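Local atomic coordinates of putative 2OG-Fe(II) oxygenase family protein (Caulobacter crescentus CB15, PDB entry 3OOX), a protein that probably acts as an iron(II)- and 2-oxoglutarate-dependent oxygenase, perhaps turning 2-oxoglutarate into ethene and oxidising L-arginine to guanidine and glutamate semialdehyde. Residues L238-L243 with I277-N282; D158-T163 with L269-D274; S5-V10 with F35-D40; S39-D44 with G225-N230. All blocks are in the same frame, centred on the assembly; numbering follows the deposited sequence.

Contact 1. Residues L238-L243 with I277-N282; sequences LTNNVL and IKTLQN. With EDO (1,2-ethanediol), chain H.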
loop_
_atom_site.group_PDB
_atom_site.type_symbol
_atom_site.label_atom_id
_atom_site.label_comp_id
_atom_site.label_asym_id
_atom_site.label_seq_id
_atom_site.Cartn_x
_atom_site.Cartn_y
_atom_site.Cartn_z
ATOM N N LEU A 238 16.590 1.019 3.476
ATOM C CA LEU A 238 17.396 -0.205 3.472
ATOM C C LEU A 238 18.370 -0.242 2.300
ATOM O O LEU A 238 19.516 -0.680 2.458
ATOM C CB LEU A 238 16.486 -1.426 3.467
ATOM C CG LEU A 238 17.179 -2.794 3.387
ATOM C CD1 LEU A 238 18.023 -3.042 4.648
ATOM C CD2 LEU A 238 16.136 -3.913 3.184
ATOM N N THR A 239 17.930 0.212 1.125
ATOM C CA THR A 239 18.731 0.161 -0.114
ATOM C C THR A 239 19.592 1.397 -0.352
ATOM O O THR A 239 20.074 1.598 -1.478
ATOM C CB THR A 239 17.823 -0.059 -1.352
ATOM O OG1 THR A 239 16.954 1.080 -1.508
ATOM C CG2 THR A 239 16.992 -1.346 -1.228
ATOM N N ASN A 240 19.784 2.214 0.676
ATOM C CA ASN A 240 20.577 3.449 0.534
ATOM C C ASN A 240 20.087 4.269 -0.651
ATOM O O ASN A 240 20.868 4.890 -1.407
ATOM C CB ASN A 240 22.060 3.139 0.349
ATOM C CG ASN A 240 22.944 4.283 0.790
ATOM O OD1 ASN A 240 22.589 5.048 1.708
ATOM N ND2 ASN A 240 24.128 4.384 0.179
ATOM N N ASN A 241 18.758 4.281 -0.772
ATOM C CA ASN A 241 18.036 5.044 -1.812
ATOM C C ASN A 241 18.230 4.561 -3.252
ATOM O O ASN A 241 17.807 5.226 -4.188
ATOM C CB ASN A 241 18.311 6.557 -1.649
ATOM C CG ASN A 241 17.731 7.109 -0.356
ATOM O OD1 ASN A 241 18.024 6.623 0.711
ATOM N ND2 ASN A 241 16.869 8.112 -0.466
ATOM N N VAL A 242 18.807 3.383 -3.435
ATOM C CA VAL A 242 18.919 2.761 -4.747
ATOM C C VAL A 242 17.504 2.538 -5.333
ATOM O O VAL A 242 17.268 2.818 -6.499
ATOM C CB VAL A 242 19.729 1.451 -4.681
ATOM C CG1 VAL A 242 19.547 0.643 -5.974
ATOM C CG2 VAL A 242 21.224 1.748 -4.455
ATOM N N LEU A 243 16.579 2.052 -4.498
ATOM C CA LEU A 243 15.178 1.973 -4.893
ATOM C C LEU A 243 14.423 3.142 -4.248
ATOM O O LEU A 243 14.337 3.219 -3.026
ATOM C CB LEU A 243 14.551 0.645 -4.478
ATOM C CG LEU A 243 15.233 -0.622 -5.019
ATOM C CD1 LEU A 243 14.500 -1.888 -4.610
ATOM C CD2 LEU A 243 15.362 -0.604 -6.556
ATOM N N ILE A 277 16.777 -2.214 10.382
ATOM C CA ILE A 277 17.095 -1.709 9.068
ATOM C C ILE A 277 18.515 -1.171 9.115
ATOM O O ILE A 277 18.785 -0.140 9.743
ATOM C CB ILE A 277 16.095 -0.587 8.593
ATOM C CG1 ILE A 277 14.651 -1.090 8.650
ATOM C CG2 ILE A 277 16.473 -0.062 7.205
ATOM C CD1 ILE A 277 13.641 0.032 8.426
ATOM N N LYS A 278 19.407 -1.890 8.449
ATOM C CA LYS A 278 20.823 -1.561 8.368
ATOM C C LYS A 278 21.216 -1.583 6.889
ATOM O O LYS A 278 20.920 -2.527 6.153
ATOM C CB LYS A 278 21.650 -2.543 9.201
ATOM C CG LYS A 278 23.154 -2.337 9.063
ATOM C CD LYS A 278 23.924 -3.263 10.003
ATOM C CE LYS A 278 25.418 -2.970 9.944
ATOM N NZ LYS A 278 25.991 -3.225 8.582
ATOM N N THR A 279 21.859 -0.508 6.442
ATOM C CA THR A 279 22.054 -0.292 5.011
ATOM C C THR A 279 22.697 -1.489 4.332
ATOM O O THR A 279 23.709 -2.031 4.817
ATOM C CB THR A 279 22.924 0.947 4.756
ATOM O OG1 THR A 279 22.494 2.010 5.633
ATOM C CG2 THR A 279 22.854 1.344 3.259
ATOM N N LEU A 280 22.133 -1.899 3.200
ATOM C CA LEU A 280 22.716 -3.002 2.437
ATOM C C LEU A 280 24.096 -2.576 1.957
ATOM O O LEU A 280 24.263 -1.540 1.309
ATOM C CB LEU A 280 21.834 -3.372 1.252
ATOM C CG LEU A 280 20.440 -3.932 1.587
ATOM C CD1 LEU A 280 19.641 -4.104 0.314
ATOM C CD2 LEU A 280 20.531 -5.255 2.347
ATOM N N GLN A 281 25.111 -3.391 2.256
ATOM C CA GLN A 281 26.457 -2.966 1.942
ATOM C C GLN A 281 26.693 -2.878 0.453
ATOM O O GLN A 281 27.475 -2.046 0.012
ATOM C CB GLN A 281 27.506 -3.844 2.634
ATOM C CG GLN A 281 27.749 -3.398 4.086
ATOM C CD GLN A 281 28.383 -1.997 4.181
ATOM O OE1 GLN A 281 29.377 -1.694 3.502
ATOM N NE2 GLN A 281 27.804 -1.138 5.025
ATOM N N ASN A 282 25.988 -3.693 -0.336
ATOM C CA ASN A 282 26.136 -3.597 -1.791
ATOM C C ASN A 282 25.440 -2.384 -2.415
ATOM O O ASN A 282 25.611 -2.117 -3.606
ATOM C CB ASN A 282 25.782 -4.918 -2.494
ATOM C CG ASN A 282 24.322 -5.247 -2.457
ATOM O OD1 ASN A 282 23.515 -4.521 -1.874
ATOM N ND2 ASN A 282 23.960 -6.376 -3.082
HETATM C C1 EDO H . 24.211 -7.077 3.165
HETATM O O1 EDO H . 24.611 -5.795 3.725
HETATM C C2 EDO H . 23.838 -7.067 1.668
HETATM O O2 EDO H . 24.845 -6.489 0.810
#

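Contact 2. Residues D158-T163 with L269-D274; sequences DFFKPT and LHFASD. With EDO (1,2-ethanediol), chain J.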
loop_
_atom_site.group_PDB
_atom_site.type_symbol
_atom_site.label_atom_id
_atom_site.label_comp_id
_atom_site.label_asym_id
_atom_site.label_seq_id
_atom_site.Cartn_x
_atom_site.Cartn_y
_atom_site.Cartn_z
ATOM N N ASP A 158 15.357 -15.355 -0.965
ATOM C CA ASP A 158 14.535 -15.333 0.243
ATOM C C ASP A 158 14.951 -14.291 1.285
ATOM O O ASP A 158 14.462 -14.347 2.414
ATOM C CB ASP A 158 14.452 -16.712 0.903
ATOM C CG ASP A 158 15.772 -17.187 1.476
ATOM O OD1 ASP A 158 16.824 -16.549 1.217
ATOM O OD2 ASP A 158 15.768 -18.238 2.164
ATOM N N PHE A 159 15.775 -13.327 0.886
ATOM C CA PHE A 159 16.283 -12.299 1.822
ATOM C C PHE A 159 15.204 -11.679 2.693
ATOM O O PHE A 159 15.418 -11.445 3.900
ATOM C CB PHE A 159 17.026 -11.203 1.058
ATOM C CG PHE A 159 17.505 -10.070 1.906
ATOM C CD1 PHE A 159 16.678 -8.965 2.174
ATOM C CD2 PHE A 159 18.776 -10.078 2.449
ATOM C CE1 PHE A 159 17.137 -7.915 2.971
ATOM C CE2 PHE A 159 19.214 -9.029 3.239
ATOM C CZ PHE A 159 18.384 -7.959 3.503
ATOM N N PHE A 160 14.082 -11.306 2.076
ATOM C CA PHE A 160 13.074 -10.547 2.789
ATOM C C PHE A 160 12.216 -11.398 3.694
ATOM O O PHE A 160 11.514 -10.855 4.525
ATOM C CB PHE A 160 12.212 -9.736 1.828
ATOM C CG PHE A 160 12.937 -8.584 1.242
ATOM C CD1 PHE A 160 13.241 -7.471 2.030
ATOM C CD2 PHE A 160 13.351 -8.630 -0.082
ATOM C CE1 PHE A 160 13.936 -6.428 1.510
ATOM C CE2 PHE A 160 14.058 -7.578 -0.616
ATOM C CZ PHE A 160 14.342 -6.470 0.194
ATOM N N LYS A 161 12.250 -12.722 3.543
ATOM C CA LYS A 161 11.342 -13.601 4.288
ATOM C C LYS A 161 11.287 -13.295 5.811
ATOM O O LYS A 161 10.200 -13.017 6.332
ATOM C CB LYS A 161 11.709 -15.068 4.024
ATOM C CG LYS A 161 10.731 -16.037 4.617
ATOM C CD LYS A 161 11.207 -17.475 4.473
ATOM C CE LYS A 161 10.150 -18.425 4.947
ATOM N NZ LYS A 161 10.103 -18.427 6.440
ATOM N N PRO A 162 12.435 -13.327 6.542
ATOM C CA PRO A 162 12.353 -13.031 7.962
ATOM C C PRO A 162 12.017 -11.581 8.238
ATOM O O PRO A 162 11.467 -11.291 9.290
ATOM C CB PRO A 162 13.758 -13.383 8.486
ATOM C CG PRO A 162 14.623 -13.363 7.292
ATOM C CD PRO A 162 13.805 -13.704 6.130
ATOM N N THR A 163 12.345 -10.694 7.302
ATOM C CA THR A 163 12.189 -9.253 7.518
ATOM C C THR A 163 10.740 -8.828 7.535
ATOM O O THR A 163 10.453 -7.804 8.146
ATOM C CB THR A 163 12.930 -8.408 6.464
ATOM O OG1 THR A 163 12.171 -8.342 5.259
ATOM C CG2 THR A 163 14.329 -9.015 6.129
ATOM N N LEU A 269 2.405 -3.054 3.057
ATOM C CA LEU A 269 3.249 -4.094 3.590
ATOM C C LEU A 269 4.402 -3.463 4.336
ATOM O O LEU A 269 5.084 -2.571 3.809
ATOM C CB LEU A 269 3.761 -5.007 2.475
ATOM C CG LEU A 269 4.323 -6.371 2.854
ATOM C CD1 LEU A 269 4.206 -7.342 1.642
ATOM C CD2 LEU A 269 5.763 -6.276 3.365
ATOM N N HIS A 270 4.579 -3.880 5.596
ATOM C CA HIS A 270 5.607 -3.367 6.496
ATOM C C HIS A 270 6.534 -4.491 6.936
ATOM O O HIS A 270 6.143 -5.667 6.989
ATOM C CB HIS A 270 4.981 -2.876 7.797
ATOM C CG HIS A 270 4.267 -1.559 7.714
ATOM N ND1 HIS A 270 3.155 -1.309 6.923
ATOM C CD2 HIS A 270 4.492 -0.412 8.405
ATOM C CE1 HIS A 270 2.728 -0.075 7.156
ATOM N NE2 HIS A 270 3.525 0.490 8.033
ATOM N N PHE A 271 7.768 -4.103 7.270
ATOM C CA PHE A 271 8.684 -5.010 7.919
ATOM C C PHE A 271 8.136 -5.367 9.345
ATOM O O PHE A 271 7.337 -4.672 9.958
ATOM C CB PHE A 271 10.058 -4.357 8.115
ATOM C CG PHE A 271 10.853 -4.162 6.863
ATOM C CD1 PHE A 271 11.074 -5.200 5.987
ATOM C CD2 PHE A 271 11.478 -2.944 6.596
ATOM C CE1 PHE A 271 11.819 -5.030 4.837
ATOM C CE2 PHE A 271 12.283 -2.795 5.465
ATOM C CZ PHE A 271 12.424 -3.828 4.565
ATOM N N ALA A 272 8.648 -6.471 9.881
ATOM C CA ALA A 272 8.552 -6.783 11.292
ATOM C C ALA A 272 9.046 -5.620 12.161
ATOM O O ALA A 272 10.078 -5.003 11.882
ATOM C CB ALA A 272 9.392 -8.033 11.576
ATOM N N SER A 273 8.304 -5.342 13.215
ATOM C CA SER A 273 8.577 -4.217 14.115
ATOM C C SER A 273 9.994 -4.199 14.676
ATOM O O SER A 273 10.622 -3.154 14.768
ATOM C CB SER A 273 7.613 -4.244 15.283
ATOM O OG SER A 273 6.320 -3.997 14.829
ATOM N N ASP A 274 10.489 -5.386 15.017
ATOM C CA ASP A 274 11.829 -5.550 15.541
ATOM C C ASP A 274 12.952 -5.778 14.524
ATOM O O ASP A 274 14.106 -6.062 14.915
ATOM C CB ASP A 274 11.834 -6.658 16.628
ATOM C CG ASP A 274 11.365 -8.030 16.127
ATOM O OD1 ASP A 274 11.071 -8.149 14.921
ATOM O OD2 ASP A 274 11.364 -9.012 16.947
HETATM C C1 EDO J . 18.197 -15.348 4.226
HETATM O O1 EDO J . 18.245 -14.952 2.858
HETATM C C2 EDO J . 16.868 -14.929 4.829
HETATM O O2 EDO J . 15.834 -15.831 4.411
#

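Contact 3. Residues S5-V10 with F35-D40; sequences SAIDPV and FAVLSD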
loop_
_atom_site.group_PDB
_atom_site.type_symbol
_atom_site.label_atom_id
_atom_site.label_comp_id
_atom_site.label_asym_id
_atom_site.label_seq_id
_atom_site.Cartn_x
_atom_site.Cartn_y
_atom_site.Cartn_z
ATOM N N SER A 5 -0.802 4.713 -20.157
ATOM C CA SER A 5 -0.032 4.438 -18.945
ATOM C C SER A 5 1.467 4.550 -19.193
ATOM O O SER A 5 1.962 4.088 -20.216
ATOM C CB SER A 5 -0.378 3.048 -18.434
ATOM O OG SER A 5 0.222 2.852 -17.168
ATOM N N ALA A 6 2.181 5.196 -18.274
ATOM C CA ALA A 6 3.625 5.409 -18.378
ATOM C C ALA A 6 4.476 4.196 -18.009
ATOM O O ALA A 6 5.677 4.176 -18.278
ATOM C CB ALA A 6 4.053 6.627 -17.528
ATOM N N ILE A 7 3.858 3.180 -17.413
ATOM C CA ILE A 7 4.606 2.023 -16.926
ATOM C C ILE A 7 3.998 0.728 -17.453
ATOM O O ILE A 7 2.854 0.402 -17.126
ATOM C CB ILE A 7 4.590 1.963 -15.396
ATOM C CG1 ILE A 7 5.231 3.223 -14.790
ATOM C CG2 ILE A 7 5.333 0.708 -14.896
ATOM C CD1 ILE A 7 5.307 3.220 -13.254
ATOM N N ASP A 8 4.775 -0.004 -18.246
ATOM C CA ASP A 8 4.300 -1.220 -18.914
ATOM C C ASP A 8 4.198 -2.360 -17.901
ATOM O O ASP A 8 5.093 -2.502 -17.062
ATOM C CB ASP A 8 5.276 -1.640 -20.019
ATOM C CG ASP A 8 5.378 -0.618 -21.160
ATOM O OD1 ASP A 8 4.408 0.134 -21.407
ATOM O OD2 ASP A 8 6.436 -0.594 -21.825
ATOM N N PRO A 9 3.103 -3.142 -17.944
ATOM C CA PRO A 9 3.003 -4.263 -17.002
ATOM C C PRO A 9 4.040 -5.365 -17.246
ATOM O O PRO A 9 4.480 -5.576 -18.399
ATOM C CB PRO A 9 1.578 -4.794 -17.191
ATOM C CG PRO A 9 0.861 -3.788 -18.020
ATOM C CD PRO A 9 1.860 -2.928 -18.704
ATOM N N VAL A 10 4.426 -6.018 -16.161
ATOM C CA VAL A 10 5.274 -7.211 -16.167
ATOM C C VAL A 10 4.375 -8.361 -15.725
ATOM O O VAL A 10 3.738 -8.290 -14.700
ATOM C CB VAL A 10 6.469 -7.069 -15.212
ATOM C CG1 VAL A 10 7.349 -8.371 -15.160
ATOM C CG2 VAL A 10 7.339 -5.854 -15.588
ATOM N N PHE A 35 7.843 2.482 -8.800
ATOM C CA PHE A 35 6.556 1.826 -9.074
ATOM C C PHE A 35 6.764 0.721 -10.099
ATOM O O PHE A 35 7.614 0.854 -10.976
ATOM C CB PHE A 35 5.524 2.802 -9.659
ATOM C CG PHE A 35 4.715 3.565 -8.623
ATOM C CD1 PHE A 35 5.249 4.682 -7.994
ATOM C CD2 PHE A 35 3.433 3.177 -8.282
ATOM C CE1 PHE A 35 4.539 5.368 -7.057
ATOM C CE2 PHE A 35 2.700 3.895 -7.364
ATOM C CZ PHE A 35 3.265 5.005 -6.756
ATOM N N ALA A 36 5.921 -0.310 -10.027
ATOM C CA ALA A 36 5.831 -1.336 -11.062
ATOM C C ALA A 36 4.383 -1.747 -11.211
ATOM O O ALA A 36 3.580 -1.588 -10.286
ATOM C CB ALA A 36 6.693 -2.533 -10.702
ATOM N N VAL A 37 4.053 -2.284 -12.384
ATOM C CA VAL A 37 2.722 -2.780 -12.662
ATOM C C VAL A 37 2.853 -4.258 -12.954
ATOM O O VAL A 37 3.641 -4.639 -13.836
ATOM C CB VAL A 37 2.059 -2.069 -13.868
ATOM C CG1 VAL A 37 0.656 -2.665 -14.147
ATOM C CG2 VAL A 37 1.998 -0.533 -13.611
ATOM N N LEU A 38 2.085 -5.056 -12.222
ATOM C CA LEU A 38 2.126 -6.524 -12.277
ATOM C C LEU A 38 0.801 -7.036 -12.834
ATOM O O LEU A 38 -0.255 -6.821 -12.253
ATOM C CB LEU A 38 2.371 -7.098 -10.882
ATOM C CG LEU A 38 2.468 -8.615 -10.782
ATOM C CD1 LEU A 38 3.767 -9.018 -11.391
ATOM C CD2 LEU A 38 2.444 -9.046 -9.327
ATOM N N SER A 39 0.861 -7.705 -13.991
ATOM C CA SER A 39 -0.328 -8.269 -14.635
ATOM C C SER A 39 -0.392 -9.784 -14.396
ATOM O O SER A 39 0.561 -10.376 -13.873
ATOM C CB SER A 39 -0.273 -7.961 -16.118
ATOM O OG SER A 39 0.879 -8.537 -16.700
ATOM N N ASP A 40 -1.540 -10.380 -14.711
ATOM C CA ASP A 40 -1.724 -11.837 -14.684
ATOM C C ASP A 40 -1.451 -12.435 -13.294
ATOM O O ASP A 40 -0.791 -13.471 -13.179
ATOM C CB ASP A 40 -0.840 -12.526 -15.732
ATOM C CG ASP A 40 -1.091 -12.048 -17.135
ATOM O OD1 ASP A 40 -2.262 -11.741 -17.477
ATOM O OD2 ASP A 40 -0.106 -11.994 -17.908
HETATM O O HOH W 1 6.219 -2.459 -14.272
#

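Contact 4. Residues S39-D44 with G225-N230; sequences SDYDLD and GCLVIN. With EDO (1,2-ethanediol), chain E; EDO (1,2-ethanediol), chain F.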
loop_
_atom_site.group_PDB
_atom_site.type_symbol
_atom_site.label_atom_id
_atom_site.label_comp_id
_atom_site.label_asym_id
_atom_site.label_seq_id
_atom_site.Cartn_x
_atom_site.Cartn_y
_atom_site.Cartn_z
ATOM N N SER A 39 0.861 -7.705 -13.991
ATOM C CA SER A 39 -0.328 -8.269 -14.635
ATOM C C SER A 39 -0.392 -9.784 -14.396
ATOM O O SER A 39 0.561 -10.376 -13.873
ATOM C CB SER A 39 -0.273 -7.961 -16.118
ATOM O OG SER A 39 0.879 -8.537 -16.700
ATOM N N ASP A 40 -1.540 -10.380 -14.711
ATOM C CA ASP A 40 -1.724 -11.837 -14.684
ATOM C C ASP A 40 -1.451 -12.435 -13.294
ATOM O O ASP A 40 -0.791 -13.471 -13.179
ATOM C CB ASP A 40 -0.840 -12.526 -15.732
ATOM C CG ASP A 40 -1.091 -12.048 -17.135
ATOM O OD1 ASP A 40 -2.262 -11.741 -17.477
ATOM O OD2 ASP A 40 -0.106 -11.994 -17.908
ATOM N N TYR A 41 -1.977 -11.804 -12.248
ATOM C CA TYR A 41 -1.786 -12.332 -10.879
ATOM C C TYR A 41 -2.601 -13.601 -10.730
ATOM O O TYR A 41 -3.532 -13.858 -11.510
ATOM C CB TYR A 41 -2.120 -11.310 -9.784
ATOM C CG TYR A 41 -3.485 -10.614 -9.841
ATOM C CD1 TYR A 41 -4.678 -11.334 -9.770
ATOM C CD2 TYR A 41 -3.566 -9.223 -9.928
ATOM C CE1 TYR A 41 -5.920 -10.684 -9.786
ATOM C CE2 TYR A 41 -4.798 -8.569 -9.942
ATOM C CZ TYR A 41 -5.971 -9.301 -9.868
ATOM O OH TYR A 41 -7.193 -8.643 -9.883
ATOM N N ASP A 42 -2.255 -14.407 -9.736
ATOM C CA ASP A 42 -2.936 -15.693 -9.568
ATOM C C ASP A 42 -3.930 -15.684 -8.422
ATOM O O ASP A 42 -4.490 -16.740 -8.085
ATOM C CB ASP A 42 -1.915 -16.843 -9.425
ATOM C CG ASP A 42 -1.072 -16.738 -8.189
ATOM O OD1 ASP A 42 -1.083 -15.674 -7.532
ATOM O OD2 ASP A 42 -0.371 -17.735 -7.875
ATOM N N LEU A 43 -4.166 -14.496 -7.842
ATOM C CA LEU A 43 -5.137 -14.341 -6.767
ATOM C C LEU A 43 -6.513 -14.686 -7.301
ATOM O O LEU A 43 -6.857 -14.300 -8.391
ATOM C CB LEU A 43 -5.175 -12.905 -6.243
ATOM C CG LEU A 43 -4.053 -12.394 -5.342
ATOM C CD1 LEU A 43 -2.718 -12.267 -6.077
ATOM C CD2 LEU A 43 -4.510 -11.035 -4.810
ATOM N N ASP A 44 -7.289 -15.403 -6.511
ATOM C CA ASP A 44 -8.647 -15.780 -6.884
ATOM C C ASP A 44 -9.520 -14.522 -6.975
ATOM O O ASP A 44 -9.826 -13.906 -5.937
ATOM C CB ASP A 44 -9.185 -16.735 -5.810
ATOM C CG ASP A 44 -10.565 -17.279 -6.115
ATOM O OD1 ASP A 44 -11.314 -16.705 -6.939
ATOM O OD2 ASP A 44 -10.893 -18.310 -5.493
ATOM N N GLY A 225 -7.278 -6.342 -13.689
ATOM C CA GLY A 225 -6.601 -7.543 -13.185
ATOM C C GLY A 225 -5.116 -7.362 -12.975
ATOM O O GLY A 225 -4.327 -8.296 -13.192
ATOM N N CYS A 226 -4.717 -6.153 -12.553
ATOM C CA CYS A 226 -3.318 -5.906 -12.224
ATOM C C CYS A 226 -3.160 -5.400 -10.785
ATOM O O CYS A 226 -4.118 -5.009 -10.130
ATOM C CB CYS A 226 -2.667 -4.863 -13.161
ATOM S SG CYS A 226 -2.528 -5.275 -14.917
ATOM N N LEU A 227 -1.918 -5.455 -10.312
ATOM C CA LEU A 227 -1.496 -4.809 -9.086
ATOM C C LEU A 227 -0.497 -3.720 -9.440
ATOM O O LEU A 227 0.459 -3.954 -10.177
ATOM C CB LEU A 227 -0.816 -5.813 -8.138
ATOM C CG LEU A 227 -1.747 -6.748 -7.372
ATOM C CD1 LEU A 227 -0.992 -8.003 -6.925
ATOM C CD2 LEU A 227 -2.364 -6.051 -6.154
ATOM N N VAL A 228 -0.732 -2.520 -8.915
ATOM C CA VAL A 228 0.252 -1.450 -9.014
ATOM C C VAL A 228 1.017 -1.481 -7.681
ATOM O O VAL A 228 0.424 -1.468 -6.616
ATOM C CB VAL A 228 -0.391 -0.072 -9.188
ATOM C CG1 VAL A 228 0.700 1.016 -9.165
ATOM C CG2 VAL A 228 -1.200 -0.013 -10.499
ATOM N N ILE A 229 2.330 -1.574 -7.757
ATOM C CA ILE A 229 3.146 -1.745 -6.566
ATOM C C ILE A 229 4.147 -0.613 -6.464
ATOM O O ILE A 229 4.742 -0.234 -7.465
ATOM C CB ILE A 229 3.897 -3.071 -6.599
ATOM C CG1 ILE A 229 2.897 -4.219 -6.826
ATOM C CG2 ILE A 229 4.689 -3.274 -5.267
ATOM C CD1 ILE A 229 3.472 -5.428 -7.498
ATOM N N ASN A 230 4.324 -0.070 -5.266
ATOM C CA ASN A 230 5.349 0.993 -5.044
ATOM C C ASN A 230 6.237 0.722 -3.850
ATOM O O ASN A 230 5.820 0.109 -2.848
ATOM C CB ASN A 230 4.745 2.408 -4.947
ATOM C CG ASN A 230 3.817 2.591 -3.774
ATOM O OD1 ASN A 230 2.714 2.039 -3.768
ATOM N ND2 ASN A 230 4.252 3.369 -2.757
HETATM C C1 EDO E . 3.781 -19.262 -6.551
HETATM O O1 EDO E . 3.158 -19.707 -5.341
HETATM C C2 EDO E . 2.717 -18.978 -7.603
HETATM O O2 EDO E . 1.896 -17.875 -7.166
HETATM C C1 EDO F . -10.089 -5.440 -11.266
HETATM O O1 EDO F . -8.897 -5.142 -12.023
HETATM C C2 EDO F . -10.586 -6.871 -11.461
HETATM O O2 EDO F . -10.604 -7.254 -12.850
HETATM O O HOH W 2 -3.849 -9.052 -15.846
HETATM O O HOH W 3 -6.969 -5.187 -9.852
HETATM O O HOH W 4 -4.925 -11.086 -13.140
#

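Contact 1. Residues L238-L243 with I277-N282
Leu238, the last residue of helix 233-238, lies against Ile277, the last residue of strand 276-277, and the loop residues Lys278 to Leu280. Its CB meets CG2 of Ile277 at 4.0 Å. Its CG comes to 3.9 Å from CG of Leu280, the two side chains passing at a slant, and CD1 goes on to the carbonyl O of Lys278, 3.3 Å away. A chi1 of 177° sets this path by placing CG opposite the backbone N. CD2, the other tip, turns to the rings of Phe160 and Phe271. The backbone ties the leucines together as well: Leu280 N donates to Leu238 O at 3.0 Å, nearly straight (171° at the hydrogen), so a carbonyl at the helix end is satisfied by a loop N-H. Further on, CB of Asn240 rests on CG2 of Thr279, 3.5 Å apart. The polar ends of this pair bind elsewhere, Asn240 OD1 to Arg291 N and its ND2 to the carbonyls of Pro289 and Cys283, and Thr279 OG1 to Asp290. Asn240, at a positive phi of 51°, is the C-prime residue of a Schellman motif, with Asn241 N bonded to Glu236 O and Asn240 N to Arg237 O. The arrangement is that of a helix C-terminus which unwinds into a type I' turn, Thr239 to Val242, and docks on a neighbouring loop.

Contact 2. Residues D158-T163 with L269-D274
The short helix 161-164 is fastened to the loop after strand 262-269 through Thr163, which meets both Phe271 and Ala272. Ala272 N donates to Thr163 O over 2.8 Å, with 159° at the hydrogen, and the methyl CB of Ala272 lies 3.6 Å from the same oxygen. Thr163 and Phe271 run alongside each other, and the hydroxyl OG1 of the threonine comes within 3.4 Å of CE1 of the phenylalanine. That hydroxyl is already committed: a chi1 of 80° tucks OG1 back over the main chain, where it donates to Phe160 O at 2.7 Å. Strand 262-269 belongs to the main sheet of the double-stranded beta-helix expected of this oxygenase superfamily, so the bond joins the sheet's exit loop to the chain that leads from helix 127-152 into strand 170-176. Beside it, CD1 of Phe160 sits at the edge of the Phe271 ring, near its plane, 4.0 Å from CE1. The Phe160 ring in turn carries CD1 of Phe159 over the centre of one face, 3.6 Å above the plane. Leu146 and Ala150 of helix 127-152 also touch Phe160, while Met234 and Ala298 pack on Phe271.

Contact 3. Residues S5-V10 with F35-D40
Val37 holds CG1 opposite its backbone N (chi1 178°) and CG2 beside it, and so spreads its two methyls along the chain: CG1 lies 3.8 Å from CB of Pro9, and CG2 is the same distance from CG2 of Ile7. The valine is aligned with the proline, whereas Ile7 crosses Val37 at a slant. Ile7 itself is extended at chi2 (-178°), which carries CD1 out to CB of Phe35, 3.6 Å away, the two side chains meeting at about a right angle. Farther along, CB of Pro9 also rests on CB of Ser39. Beside these apolar contacts the backbones pair in parallel, Val10 next to Leu38. Val10 N donates to Val37 O at 2.8 Å. Val10 O receives Ser39 N at 3.0 Å from above its carbonyl plane, and CD1 of Leu38 approaches the same oxygen. The next group back that faces the strand, Asp8 O, is bridged rather than bonded directly to Val37 N: water 1 accepts from Val37 N at 2.9 Å and donates to Asp8 O at 3.0 Å. The pairing places strand 10-11 at the border of the main sheet. With helices 13-17 and 19-33 between the two parallel strands, the longer one packing on Ala36 and Leu38, the unit is a beta-alpha-beta crossover. The chemistry thus implies a short edge strand gripped by a few backbone bonds, lengthened by one water and flanked at Val37 by the aliphatic groups of Ile7 and Pro9.

Contact 4. Residues S39-D44 with G225-N230
Where strands 35-39 and 227-231, antiparallel neighbours in the main sheet, draw apart at one end, Tyr41 settles on the peptide of Gly225. A chi1 of 52° swings its ring onto that peptide: CE2 lies 3.3 Å from Gly225 C, and Gly225 O stands over one face. CD2 of Tyr41 also meets CG of Leu227 at 4.0 Å, and the tyrosine hydroxyl is bonded to Gln45. Nearby, SG of Cys226 touches CB of Ser39 at 3.7 Å. Backbone bonding between the segments here runs through water. Water 2 accepts from Asp40 N at 2.9 Å and donates to Gly225 O at 2.8 Å, and water 4 donates to that same oxygen at 2.9 Å while taking a weak bond from Tyr41 N. Two waters therefore grip one carbonyl. A third, water 3, donates to Cys226 O at 2.9 Å and weakly to Tyr41 OH. Gly225 has a positive phi (66°), and its N binds an ethanediol probably left from crystallisation. The arrangement is that of a frayed end of an antiparallel ladder, bridged by water and an aromatic ring, where the N-terminal part of the chain, through strand 35-39, extends the main sheet of what is probably a double-stranded beta-helix.

How the contacts relate
Contacts 3 and 4 hold neighbouring parts of one sheet and share Ser39 and Asp40: strand 35-39 is paired in parallel with the chain at Val10 on one edge and antiparallel with strand 227-231 on the other. Contact 3 is the more buried and uses direct backbone bonds, whereas contact 4, at the partly open end, relies on waters. Contacts 1 and 2 form a second group, about 14 Å between centres, and they touch through Leu238, Ile277 and Leu280 on phenylalanine rings. Both are buried joints between a helix end and a loop, each with a single backbone bond across it amid apolar side chains. The two groups do not touch.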